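Local coordinates for protein AxyAgu115A (Amphibacillus xylanus NBRC 15112, PDB 6NPS) that is a family GH115 alpha-glucuronidase that probably removes glucuronic acid side groups from arabinoglucuronoxylan, a hemicellulose, at residues Y408-Y413 against I448-D453; F173-E178 against N211-A216. The protein carries 3 engineered substitutions. All coordinates share one frame; numbering follows the deposited sequence.

The two contacts sit side by side in the parallel eight-stranded barrel of the family GH115 domain, their centres about 8 Å apart. Contact 2 comes first along the chain and joins strands 170-174 and 212-214, the first two of the barrel; contact 1 comes later and joins strands 405-410 and 446-450, the last two. Strands 170-174 and 446-450 are themselves neighbours, and a probable hydrogen bond of 3.0 Å from F174 N to V449 O is part of that seam. The four segments therefore form one continuous arc that closes the barrel, and their loops all leave from its C-terminal end, where enzymes of TIM-barrel type carry their active sites.

Contact 1 of 2, residues Y408-Y413 against I448-D453; sequences YYHFDY and IVNVGD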
# COMPACT_ATOMS: atom_id res chain seq x y z
N TYR A 408 25.24 31.44 -8.70
CA TYR A 408 23.82 31.59 -8.43
C TYR A 408 23.38 30.37 -7.62
O TYR A 408 23.44 29.24 -8.11
CB TYR A 408 23.07 31.71 -9.76
CG TYR A 408 21.57 31.73 -9.62
CD1 TYR A 408 20.96 32.30 -8.52
CD2 TYR A 408 20.77 31.16 -10.62
CE1 TYR A 408 19.55 32.30 -8.39
CE2 TYR A 408 19.37 31.18 -10.52
CZ TYR A 408 18.78 31.73 -9.40
OH TYR A 408 17.41 31.72 -9.29
N TYR A 409 22.99 30.61 -6.37
CA TYR A 409 22.72 29.60 -5.35
C TYR A 409 21.24 29.69 -4.98
O TYR A 409 20.59 30.70 -5.24
CB TYR A 409 23.63 29.84 -4.12
CG TYR A 409 23.74 28.63 -3.20
CD1 TYR A 409 24.60 27.57 -3.50
CD2 TYR A 409 22.99 28.56 -2.04
CE1 TYR A 409 24.70 26.44 -2.67
CE2 TYR A 409 23.07 27.41 -1.19
CZ TYR A 409 23.94 26.38 -1.52
OH TYR A 409 24.05 25.26 -0.70
N HIS A 410 20.65 28.58 -4.50
CA HIS A 410 19.22 28.54 -4.17
C HIS A 410 18.98 28.21 -2.70
O HIS A 410 19.48 27.20 -2.20
CB HIS A 410 18.47 27.49 -5.01
CG HIS A 410 18.23 27.90 -6.43
ND1 HIS A 410 19.22 27.86 -7.39
CD2 HIS A 410 17.12 28.38 -7.06
CE1 HIS A 410 18.73 28.26 -8.54
NE2 HIS A 410 17.46 28.58 -8.37
N PHE A 411 18.19 29.05 -2.03
CA PHE A 411 17.50 28.74 -0.78
C PHE A 411 16.04 28.41 -1.02
O PHE A 411 15.33 28.13 -0.06
CB PHE A 411 17.52 29.93 0.21
CG PHE A 411 18.89 30.34 0.68
CD1 PHE A 411 19.99 29.51 0.54
CD2 PHE A 411 19.07 31.57 1.30
CE1 PHE A 411 21.24 29.88 1.02
CE2 PHE A 411 20.33 31.96 1.76
CZ PHE A 411 21.42 31.12 1.60
N ASP A 412 15.57 28.49 -2.27
CA ASP A 412 14.16 28.42 -2.64
C ASP A 412 14.12 28.05 -4.11
O ASP A 412 14.92 28.55 -4.89
CB ASP A 412 13.49 29.78 -2.38
CG ASP A 412 11.97 29.76 -2.45
OD1 ASP A 412 11.41 29.62 -3.56
OD2 ASP A 412 11.32 29.93 -1.38
N TYR A 413 13.23 27.13 -4.49
CA TYR A 413 13.19 26.73 -5.88
C TYR A 413 11.80 26.21 -6.25
O TYR A 413 11.23 25.37 -5.56
CB TYR A 413 14.23 25.66 -6.17
CG TYR A 413 14.25 25.21 -7.62
CD1 TYR A 413 14.47 26.12 -8.66
CD2 TYR A 413 14.08 23.85 -7.94
CE1 TYR A 413 14.49 25.72 -9.99
CE2 TYR A 413 14.14 23.44 -9.24
CZ TYR A 413 14.33 24.37 -10.26
OH TYR A 413 14.37 23.97 -11.55
N ILE A 448 24.90 35.47 -5.92
CA ILE A 448 23.51 35.84 -5.70
C ILE A 448 22.73 34.58 -5.27
O ILE A 448 23.00 33.48 -5.77
CB ILE A 448 22.94 36.50 -6.97
CG1 ILE A 448 21.48 36.94 -6.73
CG2 ILE A 448 23.11 35.57 -8.20
CD1 ILE A 448 20.99 38.06 -7.71
N VAL A 449 21.79 34.73 -4.34
CA VAL A 449 21.02 33.58 -3.88
C VAL A 449 19.54 33.82 -4.14
O VAL A 449 19.02 34.90 -3.91
CB VAL A 449 21.31 33.24 -2.39
CG1 VAL A 449 21.14 34.50 -1.47
CG2 VAL A 449 20.38 32.10 -1.89
N ASN A 450 18.86 32.78 -4.64
CA ASN A 450 17.40 32.81 -4.75
C ASN A 450 16.77 32.62 -3.37
O ASN A 450 16.92 31.55 -2.75
CB ASN A 450 16.94 31.69 -5.70
CG ASN A 450 15.44 31.73 -5.99
OD1 ASN A 450 14.61 32.16 -5.16
ND2 ASN A 450 15.08 31.29 -7.20
N VAL A 451 16.05 33.64 -2.89
CA VAL A 451 15.48 33.60 -1.54
C VAL A 451 13.96 33.53 -1.58
O VAL A 451 13.33 33.80 -0.57
CB VAL A 451 15.90 34.79 -0.66
CG1 VAL A 451 17.38 34.75 -0.29
CG2 VAL A 451 15.48 36.11 -1.36
N GLY A 452 13.37 33.19 -2.73
CA GLY A 452 11.92 33.11 -2.79
C GLY A 452 11.24 34.40 -2.36
O GLY A 452 11.55 35.47 -2.88
N ASP A 453 10.33 34.31 -1.38
CA ASP A 453 9.61 35.46 -0.86
C ASP A 453 10.33 36.09 0.32
O ASP A 453 9.70 36.87 1.05
CB ASP A 453 8.23 35.03 -0.38
CG ASP A 453 7.45 34.31 -1.46
OD1 ASP A 453 7.58 33.07 -1.54
OD2 ASP A 453 6.74 34.98 -2.24
O HOH W 1 11.50 32.04 0.94
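N450 meets Y408 and H410 on the inner face of the sheet. Its ND2 gives a hydrogen bond to Y408 OH (3.2 Å), bent to 141° at the hydrogen and tilted from the amide plane. The phenol and amide run side by side in the same direction, their planes only 10° apart. H410 approaches obliquely, with CD2 3.6 Å from N450 ND2, and its CE1 lies over the rim of one face of the Y408 ring. On the outer face, V449 CG2 stands over the centre of the F411 ring, 3.3 Å from the centroid, a close CH-pi contact. Chi1 of 53° places V449 CG1 between the backbone N and the carbonyl carbon, which leaves CG2 anti to the N and pointing at the ring; a branched residue gives the strand methyls to pack on the phenyl.

Behind these groups run parallel-strand hydrogen bonds, Y409 N to I448 O, N450 N to Y409 O (2.8 Å) and F411 N to N450 O. Strands 405-410 and 446-450 are linked by helix 428-440 in a beta-alpha-beta unit of the TIM-type barrel, so Y408, H410 and N450 face its interior while Y409, V449 and F411 meet helices 428-440 and 458-469.

Beyond the strands, N450 OD1 accepts from G452 N (2.9 Å), an Asx turn that fixes the amide's rotation. Putting a leucine at N450 would probably leave G452 N without this acceptor and Y408 OH without the amide donor. D412 lays its carboxylate against G452, CG to CA 3.4 Å, where any side chain would collide. D384 takes a hydrogen bond from H410 ND1 and so orients the imidazole, while Y408 OH also bonds a glycerol, probably from the crystallisation liquor.

Contact 2 of 2, residues F173-E178 against N211-A216; sequences FFINDE and NYLWPA
F174 and W214 form the aromatic core of this contact, an edge-to-face pair in which the indole turns its edge to the phenyl face. The six-membered rings stand 67° apart in plane, with centroids separated by 5.1 Å. W214 CE3 lies 3.4 Å above the F174 ring, toward its rim, and N176 CB covers the opposite face, so the phenyl is sandwiched. W214 CB already lies against F174 CD1 because the strands pair here; chi1 of -65° then sets the indole beside its own backbone N, which carries the CE3 edge over the F174 face. At its edge F174 meets the carbonyl oxygens of W214 and P215, toward which aromatic C-H groups are suitably polarised.

The backbone bonds are those of a parallel pair. W214 N reaches F173 O at 3.0 Å, and I175 N reaches W214 O at 3.1 Å; F173 N to Y212 O is weak. P215 brings no N-H and suits the place where strand 212-214 gives way to loop. A216 beyond it keeps a CA-H...O contact with I175 O and bonds through its N to Y198 OH.

Aliphatic packing occupies the other face of the strands. L213 CD1 touches F173 CE1 at 3.6 Å and also meets I175 CD1, all three residues turning to helix 195-207 outside the barrel. I175 CG2 rests on the small methyl of A216.

Polar groups are few. W214 NE1 donates to Y212 OH at 2.9 Å, with the oxygen practically in the indole plane, while E178 OE2 sits against A216 CB and is bonded to W218 N. Greasy side chains thus hold these first two strands to the helical layer, whereas on the inner side the hydrogen bond to Y212 limits the indole's rotation and F174 is kept at a set angle to it.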
# COMPACT_ATOMS: atom_id res chain seq x y z
N PHE A 173 20.70 39.06 -3.65
CA PHE A 173 19.68 38.04 -3.73
C PHE A 173 18.64 38.36 -4.81
O PHE A 173 18.58 39.46 -5.38
CB PHE A 173 19.02 37.84 -2.35
CG PHE A 173 18.33 39.09 -1.77
CD1 PHE A 173 17.03 39.46 -2.19
CD2 PHE A 173 18.96 39.87 -0.81
CE1 PHE A 173 16.38 40.59 -1.65
CE2 PHE A 173 18.33 41.00 -0.24
CZ PHE A 173 17.03 41.37 -0.66
N PHE A 174 17.81 37.36 -5.04
CA PHE A 174 16.80 37.29 -6.10
C PHE A 174 15.48 37.01 -5.40
O PHE A 174 15.34 35.96 -4.74
CB PHE A 174 17.15 36.15 -7.05
CG PHE A 174 16.13 35.84 -8.12
CD1 PHE A 174 15.26 36.82 -8.60
CD2 PHE A 174 16.08 34.56 -8.68
CE1 PHE A 174 14.33 36.52 -9.59
CE2 PHE A 174 15.17 34.25 -9.69
CZ PHE A 174 14.29 35.24 -10.14
N ILE A 175 14.55 37.96 -5.45
CA ILE A 175 13.17 37.71 -5.04
C ILE A 175 12.50 36.90 -6.14
O ILE A 175 12.26 37.43 -7.23
CB ILE A 175 12.44 39.03 -4.81
CG1 ILE A 175 13.20 39.90 -3.82
CG2 ILE A 175 10.96 38.78 -4.39
CD1 ILE A 175 12.81 41.37 -3.96
N ASN A 176 12.15 35.64 -5.88
CA ASN A 176 11.62 34.77 -6.92
C ASN A 176 10.49 33.93 -6.35
O ASN A 176 10.15 34.03 -5.17
CB ASN A 176 12.72 33.87 -7.50
CG ASN A 176 12.26 33.09 -8.76
OD1 ASN A 176 12.65 31.93 -8.96
ND2 ASN A 176 11.45 33.73 -9.61
N ASP A 177 9.88 33.10 -7.20
CA ASP A 177 8.83 32.19 -6.76
C ASP A 177 7.81 32.93 -5.90
O ASP A 177 7.39 32.48 -4.84
CB ASP A 177 9.44 31.00 -6.01
CG ASP A 177 10.78 30.54 -6.60
OD1 ASP A 177 10.79 30.15 -7.79
OD2 ASP A 177 11.81 30.55 -5.90
N GLU A 178 7.44 34.13 -6.36
CA GLU A 178 6.85 35.11 -5.45
C GLU A 178 5.33 35.04 -5.39
O GLU A 178 4.72 35.83 -4.66
CB GLU A 178 7.34 36.53 -5.81
CG GLU A 178 6.80 37.12 -7.13
CD GLU A 178 7.79 36.94 -8.28
OE1 GLU A 178 8.70 36.07 -8.16
OE2 GLU A 178 7.65 37.62 -9.30
N ASN A 211 24.90 44.48 -2.35
CA ASN A 211 24.86 45.60 -3.30
C ASN A 211 24.16 45.25 -4.61
O ASN A 211 24.13 46.10 -5.51
CB ASN A 211 26.30 46.14 -3.60
CG ASN A 211 27.22 45.08 -4.26
OD1 ASN A 211 26.78 43.98 -4.58
ND2 ASN A 211 28.50 45.43 -4.48
N TYR A 212 23.54 44.08 -4.75
CA TYR A 212 23.08 43.60 -6.05
C TYR A 212 21.74 42.90 -5.86
O TYR A 212 21.58 42.14 -4.91
CB TYR A 212 24.12 42.64 -6.65
CG TYR A 212 23.84 42.03 -8.03
CD1 TYR A 212 23.83 40.65 -8.20
CD2 TYR A 212 23.71 42.83 -9.18
CE1 TYR A 212 23.63 40.07 -9.42
CE2 TYR A 212 23.48 42.24 -10.43
CZ TYR A 212 23.47 40.87 -10.54
OH TYR A 212 23.27 40.26 -11.76
N LEU A 213 20.79 43.14 -6.77
CA LEU A 213 19.43 42.59 -6.62
C LEU A 213 18.89 42.12 -7.97
O LEU A 213 19.04 42.83 -8.98
CB LEU A 213 18.50 43.68 -6.05
CG LEU A 213 17.02 43.35 -5.90
CD1 LEU A 213 16.80 42.35 -4.77
CD2 LEU A 213 16.24 44.63 -5.63
N TRP A 214 18.27 40.92 -8.00
CA TRP A 214 17.32 40.57 -9.04
C TRP A 214 15.92 40.75 -8.48
O TRP A 214 15.56 40.11 -7.47
CB TRP A 214 17.49 39.12 -9.51
CG TRP A 214 18.77 38.74 -10.22
CD1 TRP A 214 19.83 39.56 -10.55
CD2 TRP A 214 19.13 37.43 -10.66
NE1 TRP A 214 20.83 38.81 -11.15
CE2 TRP A 214 20.42 37.51 -11.23
CE3 TRP A 214 18.48 36.17 -10.60
CZ2 TRP A 214 21.09 36.39 -11.73
CZ3 TRP A 214 19.15 35.06 -11.08
CH2 TRP A 214 20.45 35.17 -11.64
N PRO A 215 15.11 41.60 -9.08
CA PRO A 215 13.78 41.89 -8.53
C PRO A 215 12.77 40.83 -8.92
O PRO A 215 13.03 39.92 -9.71
CB PRO A 215 13.43 43.23 -9.16
CG PRO A 215 14.08 43.14 -10.52
CD PRO A 215 15.37 42.36 -10.32
N ALA A 216 11.59 40.96 -8.32
CA ALA A 216 10.49 40.08 -8.69
C ALA A 216 10.12 40.30 -10.15
O ALA A 216 10.18 41.42 -10.67
CB ALA A 216 9.28 40.34 -7.79